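Side-chain contacts in glutamate--tRNA ligase (Elizabethkingia anophelis, PDB 6B1Z), which probably catalyses the ATP-dependent attachment of glutamate to its cognate tRNA, as glutamyl-tRNA synthetases do: residues 101-106 with 210-215; 88-93 with 219-224; 230-233 with 238-241; 109-114 with 243-248. All coordinates share one frame; numbering follows the deposited sequence.

Contact 1 (101-106 with 210-215). With FMT (formic acid), chain N.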
# COMPACT_ATOMS: atom_id res chain seq x y z
N ARG A 101 26.81 24.33 -1.44
CA ARG A 101 28.16 23.96 -1.00
C ARG A 101 28.70 22.81 -1.84
O ARG A 101 29.85 22.86 -2.32
CB ARG A 101 28.12 23.61 0.49
CG ARG A 101 29.41 23.07 1.09
CD ARG A 101 29.42 23.24 2.62
NE ARG A 101 28.70 22.19 3.34
CZ ARG A 101 27.57 22.37 4.03
NH1 ARG A 101 27.02 23.58 4.12
NH2 ARG A 101 27.00 21.34 4.65
N TYR A 102 27.88 21.78 -2.07
CA TYR A 102 28.35 20.60 -2.78
C TYR A 102 28.32 20.78 -4.29
O TYR A 102 29.10 20.13 -4.99
CB TYR A 102 27.55 19.38 -2.33
CG TYR A 102 27.89 19.05 -0.90
CD1 TYR A 102 29.21 18.89 -0.51
CD2 TYR A 102 26.90 18.98 0.07
CE1 TYR A 102 29.54 18.61 0.80
CE2 TYR A 102 27.22 18.69 1.39
CZ TYR A 102 28.54 18.51 1.74
OH TYR A 102 28.86 18.23 3.05
N THR A 103 27.48 21.68 -4.80
CA THR A 103 27.59 22.06 -6.20
C THR A 103 28.95 22.71 -6.48
O THR A 103 29.61 22.37 -7.47
CB THR A 103 26.44 23.00 -6.57
OG1 THR A 103 25.21 22.28 -6.50
CG2 THR A 103 26.61 23.55 -7.97
N GLU A 104 29.38 23.62 -5.60
CA GLU A 104 30.71 24.22 -5.76
C GLU A 104 31.80 23.14 -5.73
O GLU A 104 32.76 23.20 -6.51
CB GLU A 104 30.94 25.27 -4.67
CG GLU A 104 32.30 25.95 -4.76
CD GLU A 104 32.62 26.81 -3.56
OE1 GLU A 104 31.76 26.93 -2.66
OE2 GLU A 104 33.74 27.37 -3.51
N GLN A 105 31.64 22.15 -4.85
CA GLN A 105 32.65 21.09 -4.73
C GLN A 105 32.74 20.27 -6.01
O GLN A 105 33.84 20.07 -6.56
CB GLN A 105 32.35 20.19 -3.54
CG GLN A 105 33.42 19.13 -3.31
CD GLN A 105 33.10 18.18 -2.18
OE1 GLN A 105 32.53 18.58 -1.16
NE2 GLN A 105 33.48 16.92 -2.35
N ILE A 106 31.60 19.80 -6.53
CA ILE A 106 31.67 18.91 -7.69
C ILE A 106 32.13 19.66 -8.94
O ILE A 106 32.70 19.04 -9.85
CB ILE A 106 30.33 18.19 -7.95
CG1 ILE A 106 30.59 16.92 -8.79
CG2 ILE A 106 29.31 19.13 -8.63
CD1 ILE A 106 29.39 16.05 -9.00
N TYR A 210 16.86 14.96 -8.20
CA TYR A 210 16.80 13.90 -7.18
C TYR A 210 18.12 13.14 -7.09
O TYR A 210 18.55 12.75 -6.01
CB TYR A 210 15.68 12.90 -7.49
CG TYR A 210 14.26 13.40 -7.41
CD1 TYR A 210 13.89 14.45 -6.57
CD2 TYR A 210 13.27 12.81 -8.18
CE1 TYR A 210 12.57 14.89 -6.51
CE2 TYR A 210 11.96 13.24 -8.13
CZ TYR A 210 11.62 14.27 -7.29
OH TYR A 210 10.31 14.69 -7.26
N HIS A 211 18.76 12.89 -8.25
CA HIS A 211 19.99 12.10 -8.25
C HIS A 211 21.04 12.72 -7.34
O HIS A 211 21.66 12.04 -6.51
CB HIS A 211 20.53 11.99 -9.67
CG HIS A 211 19.64 11.22 -10.60
ND1 HIS A 211 19.38 9.88 -10.44
CD2 HIS A 211 18.97 11.62 -11.71
CE1 HIS A 211 18.58 9.48 -11.42
NE2 HIS A 211 18.33 10.51 -12.20
N PHE A 212 21.29 14.03 -7.51
CA PHE A 212 22.34 14.71 -6.76
C PHE A 212 21.88 15.02 -5.33
O PHE A 212 22.65 14.81 -4.39
CB PHE A 212 22.71 15.99 -7.51
CG PHE A 212 24.02 16.64 -7.08
CD1 PHE A 212 25.11 15.88 -6.65
CD2 PHE A 212 24.16 18.01 -7.17
CE1 PHE A 212 26.32 16.51 -6.29
CE2 PHE A 212 25.35 18.66 -6.81
CZ PHE A 212 26.43 17.90 -6.37
N ALA A 213 20.64 15.49 -5.17
CA ALA A 213 20.11 15.76 -3.83
C ALA A 213 20.17 14.51 -2.96
O ALA A 213 20.51 14.60 -1.77
CB ALA A 213 18.68 16.28 -3.91
N ASN A 214 19.84 13.34 -3.52
CA ASN A 214 19.78 12.15 -2.68
C ASN A 214 21.17 11.67 -2.27
O ASN A 214 21.34 11.23 -1.13
CB ASN A 214 18.99 11.04 -3.37
CG ASN A 214 17.50 11.24 -3.26
OD1 ASN A 214 17.04 11.96 -2.37
ND2 ASN A 214 16.75 10.63 -4.15
N ILE A 215 22.18 11.77 -3.15
CA ILE A 215 23.49 11.32 -2.69
C ILE A 215 24.06 12.32 -1.67
O ILE A 215 24.71 11.91 -0.70
CB ILE A 215 24.47 11.03 -3.85
CG1 ILE A 215 24.91 12.29 -4.60
CG2 ILE A 215 23.89 9.96 -4.80
CD1 ILE A 215 26.30 12.77 -4.19
C FMT N . 12.57 10.55 -5.27
O1 FMT N . 11.75 11.45 -5.47
O2 FMT N . 13.54 10.64 -4.53

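Contact 2 (88-93 with 219-224)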
# COMPACT_ATOMS: atom_id res chain seq x y z
N ALA A 88 18.21 17.89 10.41
CA ALA A 88 17.21 18.74 9.80
C ALA A 88 17.88 19.83 8.97
O ALA A 88 19.00 20.25 9.28
CB ALA A 88 16.33 19.35 10.89
N PRO A 89 17.20 20.35 7.93
CA PRO A 89 15.82 20.06 7.52
C PRO A 89 15.64 18.71 6.85
O PRO A 89 16.48 18.26 6.07
CB PRO A 89 15.50 21.18 6.51
CG PRO A 89 16.53 22.25 6.77
CD PRO A 89 17.76 21.49 7.17
N TYR A 90 14.51 18.07 7.13
CA TYR A 90 14.17 16.81 6.48
C TYR A 90 13.27 17.01 5.27
O TYR A 90 12.73 16.03 4.75
CB TYR A 90 13.53 15.85 7.50
CG TYR A 90 14.54 15.39 8.52
CD1 TYR A 90 15.40 14.34 8.23
CD2 TYR A 90 14.67 16.05 9.75
CE1 TYR A 90 16.37 13.93 9.15
CE2 TYR A 90 15.64 15.65 10.67
CZ TYR A 90 16.47 14.59 10.37
OH TYR A 90 17.43 14.19 11.26
N ARG A 91 13.11 18.25 4.80
CA ARG A 91 12.54 18.53 3.48
C ARG A 91 13.64 19.07 2.58
O ARG A 91 14.35 20.01 2.95
CB ARG A 91 11.41 19.55 3.55
CG ARG A 91 10.26 19.18 4.43
CD ARG A 91 9.19 20.25 4.32
NE ARG A 91 8.03 19.94 5.15
CZ ARG A 91 7.55 20.75 6.09
NH1 ARG A 91 8.12 21.93 6.31
NH2 ARG A 91 6.47 20.40 6.80
N GLN A 92 13.77 18.47 1.39
CA GLN A 92 14.87 18.87 0.51
C GLN A 92 14.72 20.30 0.01
O GLN A 92 15.73 20.97 -0.25
CB GLN A 92 14.97 17.87 -0.64
CG GLN A 92 15.44 16.49 -0.15
CD GLN A 92 15.78 15.54 -1.28
OE1 GLN A 92 15.01 15.37 -2.22
NE2 GLN A 92 16.93 14.90 -1.16
N SER A 93 13.48 20.80 -0.10
CA SER A 93 13.28 22.19 -0.52
C SER A 93 13.92 23.19 0.44
O SER A 93 14.12 24.35 0.07
CB SER A 93 11.79 22.51 -0.67
OG SER A 93 11.10 22.43 0.57
N HIS A 219 24.64 11.09 2.26
CA HIS A 219 25.93 11.33 2.91
C HIS A 219 25.76 12.15 4.18
O HIS A 219 26.23 11.75 5.26
CB HIS A 219 26.87 12.02 1.92
CG HIS A 219 28.21 12.35 2.50
ND1 HIS A 219 29.17 11.40 2.74
CD2 HIS A 219 28.74 13.53 2.90
CE1 HIS A 219 30.24 11.97 3.25
NE2 HIS A 219 30.01 13.27 3.36
N GLU A 220 25.09 13.31 4.08
CA GLU A 220 24.96 14.21 5.23
C GLU A 220 24.19 13.56 6.37
O GLU A 220 24.52 13.80 7.55
CB GLU A 220 24.27 15.51 4.81
CG GLU A 220 25.10 16.38 3.88
CD GLU A 220 26.43 16.80 4.47
OE1 GLU A 220 26.45 17.76 5.27
OE2 GLU A 220 27.46 16.16 4.16
N MET A 221 23.17 12.76 6.06
CA MET A 221 22.35 12.13 7.10
C MET A 221 22.91 10.79 7.54
O MET A 221 22.25 10.09 8.32
CB MET A 221 20.91 11.97 6.60
CG MET A 221 20.24 13.30 6.26
SD MET A 221 18.52 13.10 5.79
CE MET A 221 18.04 14.84 5.70
N LYS A 222 24.11 10.44 7.08
CA LYS A 222 24.83 9.25 7.53
C LYS A 222 24.00 7.98 7.30
O LYS A 222 23.98 7.07 8.13
CB LYS A 222 25.28 9.38 8.99
CG LYS A 222 26.18 10.62 9.21
CD LYS A 222 27.00 10.53 10.48
CE LYS A 222 27.75 11.84 10.74
NZ LYS A 222 28.66 12.22 9.62
N ILE A 223 23.33 7.93 6.15
CA ILE A 223 22.57 6.75 5.75
C ILE A 223 23.53 5.61 5.45
O ILE A 223 24.54 5.78 4.76
CB ILE A 223 21.69 7.08 4.53
CG1 ILE A 223 20.69 8.18 4.88
CG2 ILE A 223 20.98 5.82 4.01
CD1 ILE A 223 19.79 7.86 6.08
N THR A 224 23.21 4.42 5.97
CA THR A 224 24.04 3.24 5.75
C THR A 224 23.48 2.29 4.70
O THR A 224 24.26 1.58 4.04
CB THR A 224 24.23 2.46 7.06
OG1 THR A 224 22.96 1.99 7.54
CG2 THR A 224 24.88 3.34 8.13

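Contact 3 (230-233 with 238-241)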
# COMPACT_ATOMS: atom_id res chain seq x y z
N GLU A 230 13.22 -1.06 -7.82
CA GLU A 230 14.11 -1.31 -8.96
C GLU A 230 13.96 -0.27 -10.07
O GLU A 230 14.78 -0.26 -10.99
CB GLU A 230 13.90 -2.72 -9.52
CG GLU A 230 12.60 -2.92 -10.25
CD GLU A 230 12.54 -4.26 -11.00
OE1 GLU A 230 13.52 -4.64 -11.68
OE2 GLU A 230 11.49 -4.92 -10.92
N GLU A 231 12.96 0.63 -10.00
CA GLU A 231 12.93 1.74 -10.94
C GLU A 231 14.20 2.58 -10.87
O GLU A 231 14.55 3.24 -11.85
CB GLU A 231 11.69 2.64 -10.71
CG GLU A 231 11.70 3.53 -9.46
CD GLU A 231 11.11 2.85 -8.23
OE1 GLU A 231 10.89 1.61 -8.28
OE2 GLU A 231 10.85 3.56 -7.22
N TRP A 232 14.89 2.55 -9.73
CA TRP A 232 16.14 3.26 -9.52
C TRP A 232 17.37 2.47 -9.95
O TRP A 232 18.47 3.04 -10.00
CB TRP A 232 16.32 3.63 -8.05
CG TRP A 232 15.40 4.70 -7.58
CD1 TRP A 232 14.26 4.53 -6.86
CD2 TRP A 232 15.56 6.11 -7.78
NE1 TRP A 232 13.69 5.76 -6.59
CE2 TRP A 232 14.47 6.74 -7.15
CE3 TRP A 232 16.52 6.90 -8.42
CZ2 TRP A 232 14.30 8.12 -7.15
CZ3 TRP A 232 16.35 8.28 -8.42
CH2 TRP A 232 15.24 8.88 -7.78
N LEU A 233 17.23 1.17 -10.22
CA LEU A 233 18.41 0.36 -10.50
C LEU A 233 19.22 0.84 -11.70
O LEU A 233 20.46 0.80 -11.63
CB LEU A 233 18.01 -1.11 -10.66
CG LEU A 233 19.17 -2.12 -10.69
CD1 LEU A 233 19.98 -2.08 -9.40
CD2 LEU A 233 18.59 -3.51 -10.91
N LEU A 238 25.36 5.62 -11.85
CA LEU A 238 25.51 7.06 -11.67
C LEU A 238 25.70 7.41 -10.20
O LEU A 238 26.56 8.22 -9.84
CB LEU A 238 24.29 7.79 -12.23
CG LEU A 238 24.24 9.29 -11.91
CD1 LEU A 238 25.40 10.05 -12.61
CD2 LEU A 238 22.89 9.85 -12.33
N HIS A 239 24.87 6.84 -9.33
CA HIS A 239 24.94 7.22 -7.92
C HIS A 239 26.28 6.84 -7.32
O HIS A 239 26.88 7.64 -6.58
CB HIS A 239 23.78 6.59 -7.16
CG HIS A 239 22.45 7.05 -7.67
ND1 HIS A 239 21.29 6.33 -7.50
CD2 HIS A 239 22.12 8.15 -8.38
CE1 HIS A 239 20.29 6.98 -8.07
NE2 HIS A 239 20.76 8.10 -8.59
N VAL A 240 26.77 5.64 -7.62
CA VAL A 240 28.07 5.22 -7.13
C VAL A 240 29.17 6.14 -7.66
O VAL A 240 30.07 6.54 -6.92
CB VAL A 240 28.31 3.74 -7.48
CG1 VAL A 240 29.78 3.34 -7.29
CG2 VAL A 240 27.39 2.86 -6.63
N LEU A 241 29.06 6.55 -8.93
CA LEU A 241 30.04 7.47 -9.50
C LEU A 241 29.96 8.85 -8.84
O LEU A 241 30.99 9.54 -8.72
CB LEU A 241 29.85 7.59 -11.02
CG LEU A 241 30.37 6.39 -11.81
CD1 LEU A 241 29.78 6.45 -13.23
CD2 LEU A 241 31.90 6.43 -11.83

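Contact 4 (109-114 with 243-248). With EDO (1,2-ethanediol), chain B; EDO (1,2-ethanediol), chain V.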
# COMPACT_ATOMS: atom_id res chain seq x y z
N THR A 109 35.76 19.19 -9.96
CA THR A 109 36.15 17.89 -10.48
C THR A 109 35.94 17.83 -11.99
O THR A 109 35.30 18.69 -12.60
CB THR A 109 35.35 16.76 -9.82
OG1 THR A 109 34.04 16.68 -10.39
CG2 THR A 109 35.20 16.96 -8.32
N ASP A 110 36.46 16.76 -12.59
CA ASP A 110 36.17 16.47 -13.99
C ASP A 110 34.92 15.62 -14.16
O ASP A 110 34.75 14.98 -15.21
CB ASP A 110 37.37 15.79 -14.65
CG ASP A 110 38.57 16.70 -14.77
OD1 ASP A 110 39.62 16.38 -14.18
OD2 ASP A 110 38.45 17.76 -15.43
N TYR A 111 34.05 15.58 -13.16
CA TYR A 111 32.83 14.79 -13.27
C TYR A 111 31.60 15.64 -13.54
O TYR A 111 30.50 15.07 -13.60
CB TYR A 111 32.61 13.97 -12.00
CG TYR A 111 33.51 12.77 -11.85
CD1 TYR A 111 34.62 12.82 -11.02
CD2 TYR A 111 33.23 11.58 -12.52
CE1 TYR A 111 35.44 11.71 -10.86
CE2 TYR A 111 34.05 10.47 -12.38
CZ TYR A 111 35.15 10.54 -11.54
OH TYR A 111 35.96 9.44 -11.39
N ALA A 112 31.74 16.95 -13.71
CA ALA A 112 30.60 17.82 -13.95
C ALA A 112 30.96 18.91 -14.96
O ALA A 112 32.12 19.34 -15.06
CB ALA A 112 30.10 18.47 -12.64
N TYR A 113 29.95 19.36 -15.70
CA TYR A 113 30.14 20.43 -16.67
C TYR A 113 28.85 21.22 -16.81
O TYR A 113 27.79 20.80 -16.34
CB TYR A 113 30.63 19.86 -18.01
CG TYR A 113 29.68 18.99 -18.80
CD1 TYR A 113 28.86 19.54 -19.78
CD2 TYR A 113 29.63 17.60 -18.61
CE1 TYR A 113 28.01 18.75 -20.53
CE2 TYR A 113 28.76 16.80 -19.38
CZ TYR A 113 27.97 17.39 -20.34
OH TYR A 113 27.12 16.63 -21.10
N LEU A 114 28.95 22.38 -17.45
CA LEU A 114 27.82 23.29 -17.63
C LEU A 114 27.20 23.08 -19.01
O LEU A 114 27.91 22.91 -20.00
CB LEU A 114 28.26 24.75 -17.49
CG LEU A 114 29.20 25.10 -16.34
CD1 LEU A 114 29.51 26.59 -16.35
CD2 LEU A 114 28.63 24.66 -15.01
N TYR A 243 29.22 9.44 -5.63
CA TYR A 243 29.96 9.33 -4.37
C TYR A 243 31.46 9.40 -4.63
O TYR A 243 32.18 10.12 -3.94
CB TYR A 243 29.61 8.05 -3.60
CG TYR A 243 28.26 8.10 -2.93
CD1 TYR A 243 28.09 8.78 -1.74
CD2 TYR A 243 27.17 7.46 -3.50
CE1 TYR A 243 26.85 8.84 -1.13
CE2 TYR A 243 25.91 7.52 -2.89
CZ TYR A 243 25.77 8.21 -1.71
OH TYR A 243 24.54 8.26 -1.10
N GLU A 244 31.92 8.71 -5.67
CA GLU A 244 33.33 8.79 -6.04
C GLU A 244 33.74 10.22 -6.37
O GLU A 244 34.80 10.70 -5.93
CB GLU A 244 33.61 7.86 -7.21
CG GLU A 244 35.06 7.88 -7.68
CD GLU A 244 35.30 6.97 -8.87
OE1 GLU A 244 34.61 5.95 -9.00
OE2 GLU A 244 36.18 7.29 -9.69
N ALA A 245 32.92 10.92 -7.16
CA ALA A 245 33.25 12.29 -7.56
C ALA A 245 33.41 13.20 -6.34
O ALA A 245 34.26 14.10 -6.34
CB ALA A 245 32.17 12.84 -8.50
N MET A 246 32.66 12.93 -5.28
CA MET A 246 32.67 13.75 -4.09
C MET A 246 33.72 13.32 -3.07
O MET A 246 33.88 14.00 -2.04
CB MET A 246 31.28 13.73 -3.43
CG MET A 246 30.15 14.23 -4.35
SD MET A 246 30.36 15.91 -4.97
CE MET A 246 29.99 16.85 -3.48
N GLY A 247 34.43 12.24 -3.35
CA GLY A 247 35.40 11.68 -2.42
C GLY A 247 34.78 10.98 -1.24
O GLY A 247 35.39 10.94 -0.16
N TRP A 248 33.58 10.41 -1.42
CA TRP A 248 32.79 9.83 -0.34
C TRP A 248 32.61 8.33 -0.53
O TRP A 248 32.73 7.80 -1.64
CB TRP A 248 31.39 10.47 -0.26
CG TRP A 248 31.37 11.94 0.03
CD1 TRP A 248 32.36 12.70 0.62
CD2 TRP A 248 30.29 12.83 -0.25
NE1 TRP A 248 31.95 14.01 0.71
CE2 TRP A 248 30.68 14.12 0.18
CE3 TRP A 248 29.02 12.67 -0.82
CZ2 TRP A 248 29.85 15.23 0.07
CZ3 TRP A 248 28.20 13.78 -0.94
CH2 TRP A 248 28.62 15.05 -0.50
C1 EDO B . 36.71 8.05 -0.21
O1 EDO B . 36.58 6.69 0.21
C2 EDO B . 36.96 8.11 -1.71
O2 EDO B . 35.83 7.60 -2.43
C1 EDO V . 20.72 7.98 -3.76
O1 EDO V . 20.67 8.37 -5.13
C2 EDO V . 21.90 7.05 -3.55
O2 EDO V . 22.39 7.19 -2.21

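Contact 1 (101-106 with 210-215)
A single ring, F212, bridges two helices although the axes of segments 101-106 and 210-215 come no nearer than 11.6 Å, and two oxygens of helix 96-106 lie at its edge. Y102 O is 3.7 Å from F212 CZ and T103 OG1 is 3.6 Å from F212 CE2, both near the plane of the ring, so the polarised C-H rim is turned to them. With CG anti to the backbone N (chi1 -164°), F212 reaches straight across; the side chain of T103 crosses it at about a right angle. Neither oxygen relies on the ring: Y102 O accepts the helical bond from I106 N, and T103 OG1 bonds to Y99 O. The segments run at 105°, and in the sequence of the class I catalytic domain they come before and after strands 112-115, 168-171 and 200-202, an antiparallel sheet. L201 and V202 of the last strand touch F212. I106 approaches F212 obliquely from the opposite direction, its CG2 3.9 Å from CZ and its CD1 4.1 Å from CE1. On the far side of helix 210-220, N214 ND2 gives a nearly straight bond (165°) to O2 of a bound formic acid 3.2 Å away, probably a crystallisation additive.

Contact 2 (88-93 with 219-224)
M221 lays its thioether against the Y90 ring, and the whole side chain is spent on getting there. CB points toward the 88-93 loop, and CG lies beside the backbone N. From CG the chain is fully extended (chi2 -176°, chi3 172°), which carries the sulfur and methyl out to the tyrosine. SD is 4.1 Å from Y90 CE1 and 5.1 Å from the ring centroid, in a direction 64° off the ring normal, so it sits obliquely beside the ring. The terminal CE goes further in: it is 3.7 Å from Y90 CD1 and 3.8 Å from P89 O, lying between the CD1 side of the ring and the P89 carbonyl. P89 follows a cis peptide bond, and its carbonyl also accepts a bond from R95 NH1. The ring that receives the methionine is held at its far end, where Y90 OH bonds to E79 OE1 and to Y87 N. M221 is the first residue to leave helix 210-220, and its own carbonyl is bonded to R13 NE. Next comes K222, with positive phi; its N bonds to H219 O at 3.1 Å while I223 N returns to D218 O. The arrangement is thus a Met-aromatic contact made from the turn of a Schellman motif.

Contact 3 (230-233 with 238-241)
W232 and H239 meet carbon to carbon, W232 CE3 lying 3.8 Å from H239 CE1. On W232, CG stands beside the backbone N, and chi2 of 101° turns the indole plane roughly perpendicular to the CA-CB-CG plane, which swings the six-membered ring, not the pyrrole NH, toward the histidine. W232 CZ3 follows at 4.2 Å from H239 CE1. H239 has CG beside its backbone N; its chi2 of 157° leaves CE1 foremost. The indole carbon comes in at the histidine's edge, close to the imidazole plane, whereas CE1 approaches the indole obliquely. The six-membered ring of W232 and the imidazole have centroids 6.0 Å apart and planes at 48°, neither stacked nor T-shaped. This joins the link of a beta-alpha-beta unit of the class I catalytic domain to its helix: W232 lies in the 3-10 turn after strand 225-229, closed by L233 N to E230 O at 2.9 Å, and H239 one turn into helix 236-246. The imidazole is fixed in rotation by a partner at each nitrogen, R228 NH2 at ND1 and H211 ND1 at NE2. Since an arginine can only donate, ND1 accepts, and NE2 probably carries the hydrogen directed at H211.

Contact 4 (109-114 with 243-248)
E244 holds CG anti to its backbone N (chi1 179°) and stays extended beyond it, while Y111, with CG beside its own N (chi1 -75°), sends its ring across that path. The two side chains cross at about a right angle, with the tyrosine ring and the carboxylate planes 79° apart. Y111 OH is 2.7 Å from E244 OE2, a weak hydrogen bond. R177 ties both groups: NH2 makes a salt bridge to E244 OE1, and NH1 lies in a weak bond with Y111 OH. Nearer the backbone, A245 CB presses obliquely on the tyrosine, 3.5 Å from CD1 and 3.6 Å from CG, and T109 CG2 rests 3.6 Å from A245 O. Y111 is steadied by its own loop, since its N donates to T109 OG1 at 3.0 Å; that hydroxyl bonds to I106 O, in the last turn of the preceding helix. G247 is the first residue to leave helical backbone angles: G247 N bonds to E244 O at 3.0 Å, and the positive phi of G247 turns the chain back so that W248 N reaches Y243 O at 2.9 Å. An ST turn leading into the edge strand 112-115 is packed against the Schellman-terminated end of helix 236-246.

From the N terminus, the loop 88-93 comes first and is joined to 219-224 in contact 2; within that span lies contact 1, tying helix 96-106 to helix 210-220. Contact 4 opens at 109-114, before either has closed, and ends at 243-248, so it crosses both. Contact 3 is a short local closure that follows contacts 1 and 2 but falls within the span of contact 4. Contact 1 touches the other three: Y102 OH lies in a weak bond with E220, the histidine pair leads to contact 3, and Q105 and Y102 meet M246 and W248. The W248 ring also stacks on H219. Helices 96-106, 210-220 and 236-246 are thereby bound together beside edge strand 112-115.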